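Local coordinates for protein beta-glucanase (Podospora anserina, PDB 4LE4) that probably hydrolyses beta-glucans and binds cellotriose, a short cello-oligosaccharide, at residues 28-33 and 80-85; 96-101 and 228-233; 116-121 and 165-170. All blocks are in the same frame, centred on the assembly; numbering follows the deposited sequence.

Interaction 1: residues 28-33 and 80-85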
# COMPACT_ATOMS: atom_id res chain seq x y z
N GLY A 28 6.15 5.49 17.51
CA GLY A 28 4.94 5.10 16.81
C GLY A 28 5.21 4.04 15.76
O GLY A 28 6.34 3.61 15.58
N PRO A 29 4.18 3.63 15.02
CA PRO A 29 4.30 2.59 13.98
C PRO A 29 4.75 3.00 12.58
O PRO A 29 5.06 2.13 11.76
CB PRO A 29 2.91 2.01 13.94
CG PRO A 29 2.06 3.26 14.08
CD PRO A 29 2.77 4.01 15.22
N TYR A 30 4.76 4.31 12.31
CA TYR A 30 5.09 4.79 10.97
C TYR A 30 6.03 5.96 10.89
O TYR A 30 5.88 6.94 11.62
CB TYR A 30 3.81 5.23 10.23
CG TYR A 30 2.91 4.14 9.68
CD1 TYR A 30 3.30 3.38 8.57
CD2 TYR A 30 1.66 3.91 10.24
CE1 TYR A 30 2.43 2.43 8.02
CE2 TYR A 30 0.78 2.95 9.71
CZ TYR A 30 1.18 2.22 8.59
OH TYR A 30 0.31 1.32 8.04
N GLN A 31 6.97 5.90 9.95
CA GLN A 31 7.83 7.03 9.70
C GLN A 31 7.01 7.92 8.75
O GLN A 31 6.47 7.45 7.72
CB GLN A 31 9.12 6.61 9.00
CG GLN A 31 9.81 5.42 9.62
CD GLN A 31 11.21 5.23 9.06
OE1 GLN A 31 11.46 5.49 7.88
NE2 GLN A 31 12.14 4.76 9.91
N TYR A 32 6.93 9.20 9.06
CA TYR A 32 6.18 10.13 8.24
C TYR A 32 7.09 11.27 7.77
O TYR A 32 7.40 12.19 8.54
CB TYR A 32 4.98 10.65 9.04
CG TYR A 32 4.12 11.60 8.23
CD1 TYR A 32 3.53 11.19 7.05
CD2 TYR A 32 3.98 12.92 8.63
CE1 TYR A 32 2.79 12.09 6.25
CE2 TYR A 32 3.24 13.83 7.84
CZ TYR A 32 2.66 13.40 6.66
OH TYR A 32 1.97 14.28 5.87
N TYR A 33 7.58 11.17 6.53
CA TYR A 33 8.43 12.22 5.99
C TYR A 33 8.34 12.38 4.48
O TYR A 33 8.67 13.44 3.97
CB TYR A 33 9.90 12.05 6.41
CG TYR A 33 10.58 10.81 5.85
CD1 TYR A 33 10.52 9.60 6.52
CD2 TYR A 33 11.33 10.88 4.68
CE1 TYR A 33 11.18 8.48 6.06
CE2 TYR A 33 12.00 9.77 4.19
CZ TYR A 33 11.92 8.56 4.89
OH TYR A 33 12.55 7.43 4.40
N THR A 80 2.78 10.41 -1.40
CA THR A 80 2.30 10.50 -0.02
C THR A 80 2.55 9.06 0.42
O THR A 80 1.83 8.13 -0.01
CB THR A 80 0.80 10.82 0.12
OG1 THR A 80 0.54 12.14 -0.37
CG2 THR A 80 0.42 10.75 1.58
N GLU A 81 3.56 8.87 1.24
CA GLU A 81 3.93 7.51 1.67
C GLU A 81 4.29 7.45 3.14
O GLU A 81 4.84 8.40 3.68
CB GLU A 81 5.14 7.04 0.82
CG GLU A 81 4.85 6.98 -0.67
CD GLU A 81 6.09 7.19 -1.54
OE1 GLU A 81 7.22 6.83 -1.09
OE2 GLU A 81 5.95 7.72 -2.67
N LEU A 82 3.98 6.31 3.77
CA LEU A 82 4.28 6.02 5.16
C LEU A 82 5.21 4.79 5.09
O LEU A 82 5.02 3.93 4.25
CB LEU A 82 3.01 5.60 5.93
CG LEU A 82 1.85 6.60 5.83
CD1 LEU A 82 0.63 6.07 6.55
CD2 LEU A 82 2.31 7.92 6.40
N ILE A 83 6.19 4.74 5.97
CA ILE A 83 7.11 3.60 6.02
C ILE A 83 7.02 3.00 7.42
O ILE A 83 6.97 3.72 8.42
CB ILE A 83 8.57 4.07 5.71
CG1 ILE A 83 8.65 4.53 4.25
CG2 ILE A 83 9.59 2.91 5.84
CD1 ILE A 83 9.94 5.23 3.94
N PRO A 84 6.98 1.65 7.52
CA PRO A 84 6.91 1.01 8.84
C PRO A 84 8.09 1.44 9.72
O PRO A 84 9.24 1.49 9.25
CB PRO A 84 6.98 -0.49 8.51
CG PRO A 84 6.39 -0.56 7.13
CD PRO A 84 7.01 0.65 6.46
N GLN A 85 7.79 1.77 10.98
CA GLN A 85 8.81 2.14 11.98
C GLN A 85 8.81 0.89 12.86
O GLN A 85 7.85 0.67 13.59
CB GLN A 85 8.38 3.34 12.82
CG GLN A 85 9.36 3.64 13.97
CD GLN A 85 10.75 3.87 13.45
OE1 GLN A 85 11.00 4.83 12.71
NE2 GLN A 85 11.69 2.98 13.82
O HOH W 1 6.99 8.81 5.13
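Leu82 sets its CD1 methyl over the centre of one face of the Tyr30 ring, 4.1 Å from the ring centroid and almost on its normal, a CH-pi contact. Leu82 CB closes on Tyr30 CD1 at 3.5 Å, while the other methyl, CD2, turns to Tyr32 and meets its CD1 at 3.6 Å, so one branched side chain serves two tyrosines. On the sheet face carrying Gln31 and Ile83, the end methyl CD1 of Ile83 reaches the phenol end of Tyr33, 3.4 Å from its OH.

Between these two faces runs the antiparallel pairing of strands 30-34 and 78-84 in one sheet of the concanavalin-like fold. Gln31 and Ile83 form a hydrogen-bonded pair, short from Gln31 N to Ile83 O (2.7 Å) and longer on return. Beyond this pair a water accepts from Tyr33 N and donates to both Gln31 O and Glu81 O. At the opposite end Gln85 N bonds to Pro29 O.

The polar edge is an amide pair: Gln31 NE2 donates to Gln85 OE1 at 3.0 Å. The acceptor lies near the Gln31 amide plane, but the donor comes in above that of Gln85, whose chain bends at chi2 (57°) to meet it. Trp21 NE1 also bonds to Gln85 OE1; two N-H donors on one oxygen imply a definite orientation for the Gln85 amide.

Interaction 2: residues 96-101 and 228-233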
# COMPACT_ATOMS: atom_id res chain seq x y z
N TYR A 96 4.96 -12.17 5.36
CA TYR A 96 3.77 -11.82 4.58
C TYR A 96 3.43 -10.36 4.80
O TYR A 96 3.27 -9.92 5.95
CB TYR A 96 2.57 -12.65 5.03
CG TYR A 96 2.78 -14.13 4.85
CD1 TYR A 96 2.52 -14.75 3.62
CD2 TYR A 96 3.23 -14.91 5.90
CE1 TYR A 96 2.71 -16.14 3.47
CE2 TYR A 96 3.43 -16.27 5.76
CZ TYR A 96 3.17 -16.88 4.55
OH TYR A 96 3.38 -18.23 4.43
N TYR A 97 3.32 -9.60 3.71
CA TYR A 97 3.03 -8.17 3.81
C TYR A 97 1.58 -7.93 3.40
O TYR A 97 1.22 -8.10 2.25
CB TYR A 97 3.93 -7.39 2.87
CG TYR A 97 5.30 -7.13 3.40
CD1 TYR A 97 6.17 -8.18 3.67
CD2 TYR A 97 5.74 -5.82 3.63
CE1 TYR A 97 7.46 -7.93 4.14
CE2 TYR A 97 7.02 -5.56 4.10
CZ TYR A 97 7.88 -6.62 4.35
OH TYR A 97 9.17 -6.35 4.76
N HIS A 98 0.75 -7.54 4.36
CA HIS A 98 -0.67 -7.32 4.12
C HIS A 98 -1.10 -5.87 3.92
O HIS A 98 -0.50 -4.94 4.47
CB HIS A 98 -1.51 -7.77 5.32
CG HIS A 98 -1.61 -9.25 5.54
ND1 HIS A 98 -0.67 -9.96 6.26
CD2 HIS A 98 -2.58 -10.13 5.20
CE1 HIS A 98 -1.06 -11.22 6.36
NE2 HIS A 98 -2.21 -11.35 5.72
N PHE A 99 -2.16 -5.69 3.15
CA PHE A 99 -2.80 -4.38 2.98
C PHE A 99 -4.07 -4.52 2.17
O PHE A 99 -4.21 -5.45 1.39
CB PHE A 99 -1.88 -3.30 2.36
CG PHE A 99 -1.43 -3.60 0.94
CD1 PHE A 99 -0.38 -4.47 0.72
CD2 PHE A 99 -2.07 -3.00 -0.17
CE1 PHE A 99 0.05 -4.76 -0.58
CE2 PHE A 99 -1.63 -3.30 -1.51
CZ PHE A 99 -0.57 -4.18 -1.69
N SER A 100 -5.01 -3.60 2.40
CA SER A 100 -6.25 -3.61 1.66
C SER A 100 -6.30 -2.20 1.04
O SER A 100 -5.90 -1.23 1.66
CB SER A 100 -7.45 -3.89 2.58
OG SER A 100 -7.34 -5.20 3.17
N LEU A 101 -6.77 -2.12 -0.20
CA LEU A 101 -6.82 -0.88 -0.96
C LEU A 101 -8.14 -0.71 -1.70
O LEU A 101 -8.69 -1.67 -2.21
CB LEU A 101 -5.69 -0.94 -1.99
CG LEU A 101 -5.53 0.22 -2.98
CD1 LEU A 101 -5.04 1.46 -2.26
CD2 LEU A 101 -4.51 -0.23 -4.07
N GLY A 228 -6.11 -2.50 7.16
CA GLY A 228 -5.50 -3.81 7.31
C GLY A 228 -4.05 -3.93 6.89
O GLY A 228 -3.65 -4.96 6.40
N VAL A 229 -3.27 -2.90 7.12
CA VAL A 229 -1.85 -2.95 6.77
C VAL A 229 -1.06 -3.54 7.95
O VAL A 229 -1.08 -2.97 9.02
CB VAL A 229 -1.32 -1.53 6.52
CG1 VAL A 229 0.19 -1.60 6.15
CG2 VAL A 229 -2.16 -0.84 5.38
N TYR A 230 -0.40 -4.66 7.75
CA TYR A 230 0.42 -5.28 8.81
C TYR A 230 1.35 -6.32 8.20
O TYR A 230 1.20 -6.73 7.04
CB TYR A 230 -0.46 -5.89 9.93
CG TYR A 230 -1.29 -7.11 9.55
CD1 TYR A 230 -0.84 -8.40 9.87
CD2 TYR A 230 -2.53 -6.98 8.90
CE1 TYR A 230 -1.61 -9.53 9.55
CE2 TYR A 230 -3.29 -8.11 8.57
CZ TYR A 230 -2.82 -9.38 8.91
OH TYR A 230 -3.56 -10.50 8.64
N ILE A 231 2.35 -6.72 8.96
CA ILE A 231 3.33 -7.69 8.49
C ILE A 231 3.39 -8.84 9.48
O ILE A 231 3.51 -8.61 10.68
CB ILE A 231 4.71 -7.05 8.39
CG1 ILE A 231 4.70 -5.93 7.33
CG2 ILE A 231 5.72 -8.13 8.00
CD1 ILE A 231 5.94 -4.96 7.43
N GLU A 232 3.32 -10.07 8.98
CA GLU A 232 3.35 -11.22 9.87
C GLU A 232 4.30 -12.30 9.36
O GLU A 232 4.70 -12.30 8.19
CB GLU A 232 1.91 -11.76 10.04
CG GLU A 232 1.52 -12.80 9.05
CD GLU A 232 0.04 -13.17 9.07
OE1 GLU A 232 -0.56 -13.33 10.14
OE2 GLU A 232 -0.52 -13.32 7.97
N SER A 233 4.71 -13.20 10.25
CA SER A 233 5.60 -14.28 9.83
C SER A 233 5.03 -15.59 10.31
O SER A 233 4.08 -15.60 11.09
CB SER A 233 6.99 -14.11 10.43
OG SER A 233 6.91 -14.11 11.84
O HOH W 2 -5.35 -6.46 4.79
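His98 and Tyr230 form an offset stack on neighbouring antiparallel strands of one sheet in the concanavalin-like fold, their ring centroids 4.0 Å apart and planes only 9° from parallel. The backbone pairing is tight from Tyr96 to His98: Tyr96 and Glu232 bond in both directions, and Tyr230 C=O points almost straight at His98 N, 2.8 Å from O to N.

The stack is the close-packed part of one face. His98 ND1 sits over the rim of the tyrosine ring, 3.4 Å from Tyr230 CE1, and His98 CB also rests over that ring as a CH-pi contact. Tyr230 CG stands between its backbone N and carbonyl carbon (chi1 68°), which brings the phenol under the imidazole. The imidazole has a second hold, NE2 bonding to Thr237 O, while Arg8 makes a cation-pi contact with the Tyr230 ring. With an alanine in place of Tyr230, the imidazole would probably lose the flat surface that limits its tilt, and Arg8 its aromatic partner.

On the other face the contact is apolar. Ile231 runs alongside Tyr97, its CG1 over the ring face 4.0 Å from the centroid and its CD1 3.6 Å from Tyr97 CE2; Trp205 meets the same ring edge-to-face.

Toward Gly228 the pairing slackens. The bond from Tyr230 N to His98 O stretches to 3.3 Å, its donor well above the carbonyl plane, and Phe99 touches Val229 only lightly, CB to CG2. Here a water takes up part of the contact: it bonds to Ser100 OG, which also bonds to Asn164 ND2, and donates to Gly228 O at 2.8 Å.

Interaction 3: residues 116-121 and 165-170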
# COMPACT_ATOMS: atom_id res chain seq x y z
N GLN A 116 2.52 3.89 -8.65
CA GLN A 116 3.28 2.80 -8.03
C GLN A 116 2.73 2.82 -6.60
O GLN A 116 2.78 3.84 -5.93
CB GLN A 116 4.77 3.10 -8.12
CG GLN A 116 5.24 2.93 -9.60
CD GLN A 116 6.57 3.59 -9.90
OE1 GLN A 116 7.30 3.98 -9.00
NE2 GLN A 116 6.88 3.73 -11.19
N ILE A 117 2.26 1.66 -6.15
CA ILE A 117 1.56 1.54 -4.87
C ILE A 117 2.10 0.45 -3.96
O ILE A 117 2.35 -0.66 -4.43
CB ILE A 117 0.08 1.20 -5.20
CG1 ILE A 117 -0.48 2.28 -6.16
CG2 ILE A 117 -0.75 1.11 -3.93
CD1 ILE A 117 -1.74 1.88 -6.93
N ALA A 118 2.25 0.73 -2.67
CA ALA A 118 2.73 -0.32 -1.73
C ALA A 118 4.02 -0.97 -2.25
O ALA A 118 4.19 -2.20 -2.26
CB ALA A 118 1.66 -1.36 -1.56
N PHE A 119 4.95 -0.13 -2.65
CA PHE A 119 6.20 -0.59 -3.25
C PHE A 119 7.40 -0.57 -2.34
O PHE A 119 7.47 0.23 -1.40
CB PHE A 119 6.53 0.29 -4.48
CG PHE A 119 6.72 1.79 -4.16
CD1 PHE A 119 5.64 2.68 -4.20
CD2 PHE A 119 7.98 2.29 -3.85
CE1 PHE A 119 5.83 4.06 -3.94
CE2 PHE A 119 8.19 3.65 -3.59
CZ PHE A 119 7.11 4.54 -3.63
N PHE A 120 8.36 -1.47 -2.62
CA PHE A 120 9.61 -1.44 -1.88
C PHE A 120 10.51 -0.42 -2.59
O PHE A 120 10.29 -0.11 -3.76
CB PHE A 120 10.28 -2.84 -1.86
CG PHE A 120 9.54 -3.82 -0.98
CD1 PHE A 120 9.88 -3.93 0.37
CD2 PHE A 120 8.47 -4.55 -1.48
CE1 PHE A 120 9.15 -4.75 1.22
CE2 PHE A 120 7.73 -5.38 -0.63
CZ PHE A 120 8.08 -5.47 0.75
N GLU A 121 11.50 0.11 -1.88
CA GLU A 121 12.39 1.11 -2.46
C GLU A 121 13.12 0.69 -3.75
O GLU A 121 13.45 1.52 -4.59
CB GLU A 121 13.41 1.56 -1.41
CG GLU A 121 13.59 3.07 -1.37
CD GLU A 121 14.01 3.59 -0.00
OE1 GLU A 121 13.15 3.71 0.91
OE2 GLU A 121 15.22 3.88 0.15
N VAL A 165 -4.62 -7.74 -0.16
CA VAL A 165 -3.41 -8.34 -0.72
C VAL A 165 -2.44 -8.80 0.37
O VAL A 165 -2.42 -8.25 1.48
CB VAL A 165 -2.63 -7.27 -1.54
CG1 VAL A 165 -1.25 -7.81 -2.01
CG2 VAL A 165 -3.47 -6.77 -2.72
N ALA A 166 -1.69 -9.86 0.07
CA ALA A 166 -0.59 -10.22 0.93
C ALA A 166 0.55 -10.60 -0.01
O ALA A 166 0.37 -11.46 -0.88
CB ALA A 166 -0.92 -11.39 1.86
N TYR A 167 1.70 -9.92 0.12
CA TYR A 167 2.88 -10.31 -0.68
C TYR A 167 3.52 -11.41 0.17
O TYR A 167 3.78 -11.18 1.34
CB TYR A 167 3.92 -9.21 -0.74
CG TYR A 167 3.52 -7.91 -1.37
CD1 TYR A 167 2.65 -7.89 -2.46
CD2 TYR A 167 4.07 -6.71 -0.93
CE1 TYR A 167 2.35 -6.68 -3.10
CE2 TYR A 167 3.78 -5.49 -1.56
CZ TYR A 167 2.91 -5.49 -2.65
OH TYR A 167 2.61 -4.29 -3.30
N GLU A 168 3.74 -12.59 -0.40
CA GLU A 168 4.40 -13.70 0.31
C GLU A 168 5.86 -13.56 -0.11
O GLU A 168 6.24 -13.92 -1.23
CB GLU A 168 3.84 -15.04 -0.18
CG GLU A 168 4.65 -16.24 0.35
CD GLU A 168 4.05 -17.60 0.03
OE1 GLU A 168 3.12 -17.70 -0.79
OE2 GLU A 168 4.55 -18.60 0.61
N ILE A 169 6.69 -13.01 0.76
CA ILE A 169 8.06 -12.78 0.36
C ILE A 169 9.03 -13.71 1.09
O ILE A 169 8.97 -13.82 2.31
CB ILE A 169 8.45 -11.31 0.66
CG1 ILE A 169 7.38 -10.36 0.07
CG2 ILE A 169 9.86 -11.01 0.08
CD1 ILE A 169 7.69 -8.90 0.22
N ASP A 170 9.89 -14.38 0.34
CA ASP A 170 10.92 -15.22 0.95
C ASP A 170 12.20 -14.47 0.66
O ASP A 170 12.74 -14.57 -0.45
CB ASP A 170 10.99 -16.61 0.31
CG ASP A 170 11.91 -17.55 1.10
OD1 ASP A 170 12.83 -17.05 1.79
OD2 ASP A 170 11.72 -18.79 1.01
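Tyr167 is the first residue of 165-170 to reach across to 116-121, and it does so with its hydroxyl and one side of its ring. The nearest CA atoms, those of Ala118 and Tyr167, are 10.0 Å apart, so no backbone pairing joins the segments; side chains bridge two layers of the fold instead. With CG anti to the carbonyl carbon (chi1 -62°), the ring extends toward the corner at Ala118, and Tyr167 OH donates a hydrogen bond to Ala118 O at 2.8 Å. The carbonyl oxygen lies near the plane of the phenol ring at its edge, whereas the hydroxyl stands 36° above the carbonyl plane. Ala118 CB adds a contact to the same hydroxyl at 3.5 Å. Trp205 NE1 also bonds to Ala118 O, giving this oxygen two donors at the point where the chain turns, with Ala118 in a left-handed backbone conformation.

Partway along the tyrosine, CD2 of Tyr167 meets CE2 of Phe120 at 3.9 Å. The two side chains overlap while running in opposing senses, and the tyrosine atom lies at the edge of the phenylalanine ring, near its plane.

Glu168, next in sequence, faces the other way and forms a salt bridge with Arg189. Ile169 then points to the same side of the strand as Tyr167. Its extended chain ends in CD1, which presses on the far end of Phe120, 3.5 Å from CZ and 3.6 Å from CE2.

The contact thus lies in the sandwich interior. Phe120 stacks with Phe124 and with Trp205 of strand 205-207, and takes Tyr97 of strand 94-102 edge-to-face, while strand 175-182 pairs with the edge of 163-170 opposite the one that pairs with 94-102.

How the interactions relate
The three contacts follow the two sheets of the concanavalin-like fold. Interaction 1 closes first along the chain and pairs strands 30-34 and 78-84 in one sheet; interaction 2 joins 94-102 to 222-233 in the other, and interaction 3, nested inside the loop it closes, spans the interior between the sheets. Centres of interactions 2 and 3 are about 9 Å apart, with strands 94-102 and 163-170 adjacent and bonded through their backbones. The centre of interaction 1 lies about 15 Å from each of theirs, and its residues pack on both: Tyr30 on Val229 and Glu81 on Phe119. Together they tie early and late parts of the chain into one compact domain.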